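Local coordinates for ATP:cob(I)alamin adenosyltransferase, putative (Burkholderia thailandensis, PDB 2ZHZ), which probably transfers the adenosyl group of ATP to the cobalt of cobalamin, releasing triphosphate and forming adenosylcobalamin, at residues B[40-45]-B[126-131]. Sequence-based numbering, arbitrary orientation.
Sequences DELNSQ and TVCRRA. With ATP (adenosine-5'-triphosphate), chain H.
R130 grips the carboxylate of E41 end-on with two nitrogens: R130 NH2 donates to E41 OE2 at 2.7 Å and NH1 to OE1 at 3.0 Å. Both oxygens lie close to the guanidinium plane, yet the nitrogens come from above the carboxylate plane; the two planes are 51° apart. R130 reaches the carboxylate by bending at chi2 and chi3, whereas E41 stays extended. Beside this buried salt bridge, V127 CG1 presses on the backbone of L42, 3.7 Å from L42 CA, and CG2 faces Q45 CG. With CG anti to the backbone N (chi1 166°), L42 spreads both methyls over C128; L42 CD2 lies 3.7 Å from C128 CB. On the far side of 126-131, R129 O accepts a hydrogen bond from ATP N6, R129 NH1 and NH2 donate to ATP O5' and O1A, and adenine C5 lies over one guanidinium face, offset toward its rim. This ATP sits between subunits, the third supplying R11, T18 and K28. D38 also pairs with R130 NH1; R130 NE pairs with E41 of the third subunit, and E41 OE1 with R130 of the second, linking the bridges around the trimer. Segments 40-45 and 126-131, on helices 31-50 and 116-141, run nearly antiparallel (166°, axes 8.8 Å apart), L42 also packing on helices 56-77 and 147-169.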
loop_
_atom_site.group_PDB
_atom_site.type_symbol
_atom_site.label_atom_id
_atom_site.label_comp_id
_atom_site.label_asym_id
_atom_site.label_seq_id
_atom_site.Cartn_x
_atom_site.Cartn_y
_atom_site.Cartn_z
ATOM N N ASP B 40 0.941 -10.341 -0.533
ATOM C CA ASP B 40 0.719 -10.183 -1.970
ATOM C C ASP B 40 0.957 -8.712 -2.349
ATOM O O ASP B 40 1.596 -8.414 -3.360
ATOM C CB ASP B 40 -0.724 -10.591 -2.303
ATOM C CG ASP B 40 -0.999 -10.677 -3.801
ATOM O OD1 ASP B 40 -2.196 -10.717 -4.170
ATOM O OD2 ASP B 40 -0.047 -10.716 -4.611
ATOM N N GLU B 41 0.448 -7.796 -1.528
ATOM C CA GLU B 41 0.619 -6.369 -1.796
ATOM C C GLU B 41 2.105 -6.011 -1.748
ATOM O O GLU B 41 2.596 -5.228 -2.564
ATOM C CB GLU B 41 -0.160 -5.528 -0.776
ATOM C CG GLU B 41 -0.287 -4.058 -1.180
ATOM C CD GLU B 41 -1.109 -3.237 -0.197
ATOM O OE1 GLU B 41 -1.968 -3.818 0.495
ATOM O OE2 GLU B 41 -0.907 -2.007 -0.132
ATOM N N LEU B 42 2.818 -6.580 -0.783
ATOM C CA LEU B 42 4.252 -6.339 -0.669
ATOM C C LEU B 42 4.957 -6.851 -1.918
ATOM O O LEU B 42 5.800 -6.166 -2.492
ATOM C CB LEU B 42 4.833 -7.063 0.546
ATOM C CG LEU B 42 6.364 -7.163 0.585
ATOM C CD1 LEU B 42 6.986 -5.765 0.638
ATOM C CD2 LEU B 42 6.792 -7.978 1.800
ATOM N N ASN B 43 4.617 -8.065 -2.335
ATOM C CA ASN B 43 5.248 -8.642 -3.515
ATOM C C ASN B 43 4.997 -7.769 -4.744
ATOM O O ASN B 43 5.867 -7.628 -5.609
ATOM C CB ASN B 43 4.735 -10.066 -3.751
ATOM C CG ASN B 43 5.734 -10.923 -4.510
ATOM O OD1 ASN B 43 6.902 -10.556 -4.645
ATOM N ND2 ASN B 43 5.286 -12.077 -4.988
ATOM N N SER B 44 3.816 -7.165 -4.810
ATOM C CA SER B 44 3.469 -6.305 -5.934
ATOM C C SER B 44 4.275 -5.012 -5.930
ATOM O O SER B 44 4.689 -4.538 -6.990
ATOM C CB SER B 44 1.970 -5.998 -5.923
ATOM O OG SER B 44 1.231 -7.189 -6.164
ATOM N N GLN B 45 4.497 -4.437 -4.749
ATOM C CA GLN B 45 5.290 -3.212 -4.668
ATOM C C GLN B 45 6.728 -3.520 -5.097
ATOM O O GLN B 45 7.385 -2.690 -5.730
ATOM C CB GLN B 45 5.265 -2.644 -3.245
ATOM C CG GLN B 45 3.985 -1.881 -2.897
ATOM C CD GLN B 45 3.827 -0.584 -3.687
ATOM O OE1 GLN B 45 4.733 -0.167 -4.402
ATOM N NE2 GLN B 45 2.672 0.061 -3.548
ATOM N N THR B 126 7.988 -0.357 4.222
ATOM C CA THR B 126 6.828 -0.106 5.071
ATOM C C THR B 126 5.672 -1.070 4.808
ATOM O O THR B 126 4.955 -1.435 5.735
ATOM C CB THR B 126 6.322 1.350 4.936
ATOM O OG1 THR B 126 5.926 1.607 3.582
ATOM C CG2 THR B 126 7.410 2.322 5.343
ATOM N N VAL B 127 5.476 -1.483 3.559
ATOM C CA VAL B 127 4.401 -2.427 3.283
ATOM C C VAL B 127 4.819 -3.782 3.862
ATOM O O VAL B 127 3.983 -4.556 4.331
ATOM C CB VAL B 127 4.127 -2.556 1.768
ATOM C CG1 VAL B 127 3.063 -3.626 1.517
ATOM C CG2 VAL B 127 3.658 -1.201 1.210
ATOM N N CYS B 128 6.120 -4.057 3.847
ATOM C CA CYS B 128 6.620 -5.315 4.400
ATOM C C CYS B 128 6.341 -5.352 5.900
ATOM O O CYS B 128 5.920 -6.380 6.440
ATOM C CB CYS B 128 8.127 -5.455 4.158
ATOM S SG CYS B 128 8.846 -6.975 4.845
ATOM N N ARG B 129 6.571 -4.228 6.572
ATOM C CA ARG B 129 6.339 -4.150 8.013
ATOM C C ARG B 129 4.851 -4.268 8.337
ATOM O O ARG B 129 4.478 -4.753 9.409
ATOM C CB ARG B 129 6.931 -2.851 8.562
ATOM C CG ARG B 129 8.455 -2.861 8.521
ATOM C CD ARG B 129 9.043 -1.468 8.574
ATOM N NE ARG B 129 9.051 -0.908 9.919
ATOM C CZ ARG B 129 9.861 -1.322 10.888
ATOM N NH1 ARG B 129 9.809 -0.754 12.079
ATOM N NH2 ARG B 129 10.724 -2.310 10.665
ATOM N N ARG B 130 4.010 -3.823 7.405
ATOM C CA ARG B 130 2.564 -3.928 7.566
ATOM C C ARG B 130 2.211 -5.424 7.482
ATOM O O ARG B 130 1.381 -5.924 8.246
ATOM C CB ARG B 130 1.848 -3.123 6.465
ATOM C CG ARG B 130 0.341 -3.365 6.352
ATOM C CD ARG B 130 -0.417 -2.101 5.905
ATOM N NE ARG B 130 0.014 -1.530 4.623
ATOM C CZ ARG B 130 -0.333 -1.989 3.420
ATOM N NH1 ARG B 130 -1.118 -3.053 3.299
ATOM N NH2 ARG B 130 0.069 -1.354 2.327
ATOM N N ALA B 131 2.853 -6.140 6.562
ATOM C CA ALA B 131 2.606 -7.575 6.423
ATOM C C ALA B 131 3.067 -8.301 7.684
ATOM O O ALA B 131 2.448 -9.278 8.110
ATOM C CB ALA B 131 3.336 -8.131 5.198
HETATM P PG ATP H . 14.587 -6.436 15.040
HETATM O O1G ATP H . 13.986 -7.800 15.214
HETATM O O2G ATP H . 16.037 -6.381 15.421
HETATM O O3G ATP H . 14.402 -5.939 13.633
HETATM P PB ATP H . 12.256 -5.051 15.991
HETATM O O1B ATP H . 11.583 -5.814 14.888
HETATM O O2B ATP H . 11.688 -5.177 17.384
HETATM O O3B ATP H . 13.838 -5.405 16.039
HETATM P PA ATP H . 12.838 -2.787 14.243
HETATM O O1A ATP H . 12.370 -3.574 13.068
HETATM O O2A ATP H . 14.306 -2.478 14.401
HETATM O O3A ATP H . 12.297 -3.464 15.636
HETATM O "O5'" ATP H . 12.017 -1.404 14.223
HETATM C "C5'" ATP H . 12.422 -0.301 15.028
HETATM C "C4'" ATP H . 11.213 0.355 15.687
HETATM O "O4'" ATP H . 10.030 0.307 14.850
HETATM C "C3'" ATP H . 10.864 -0.288 17.026
HETATM O "O3'" ATP H . 11.128 0.630 18.094
HETATM C "C2'" ATP H . 9.399 -0.689 16.914
HETATM O "O2'" ATP H . 8.635 -0.009 17.920
HETATM C "C1'" ATP H . 8.928 -0.307 15.523
HETATM N N9 ATP H . 8.485 -1.504 14.721
HETATM C C8 ATP H . 9.039 -2.748 14.730
HETATM N N7 ATP H . 8.403 -3.589 13.882
HETATM C C5 ATP H . 7.411 -2.892 13.303
HETATM C C6 ATP H . 6.342 -3.169 12.294
HETATM N N6 ATP H . 6.224 -4.393 11.735
HETATM N N1 ATP H . 5.489 -2.143 11.952
HETATM C C2 ATP H . 5.592 -0.891 12.506
HETATM N N3 ATP H . 6.547 -0.575 13.430
HETATM C C4 ATP H . 7.465 -1.514 13.858
#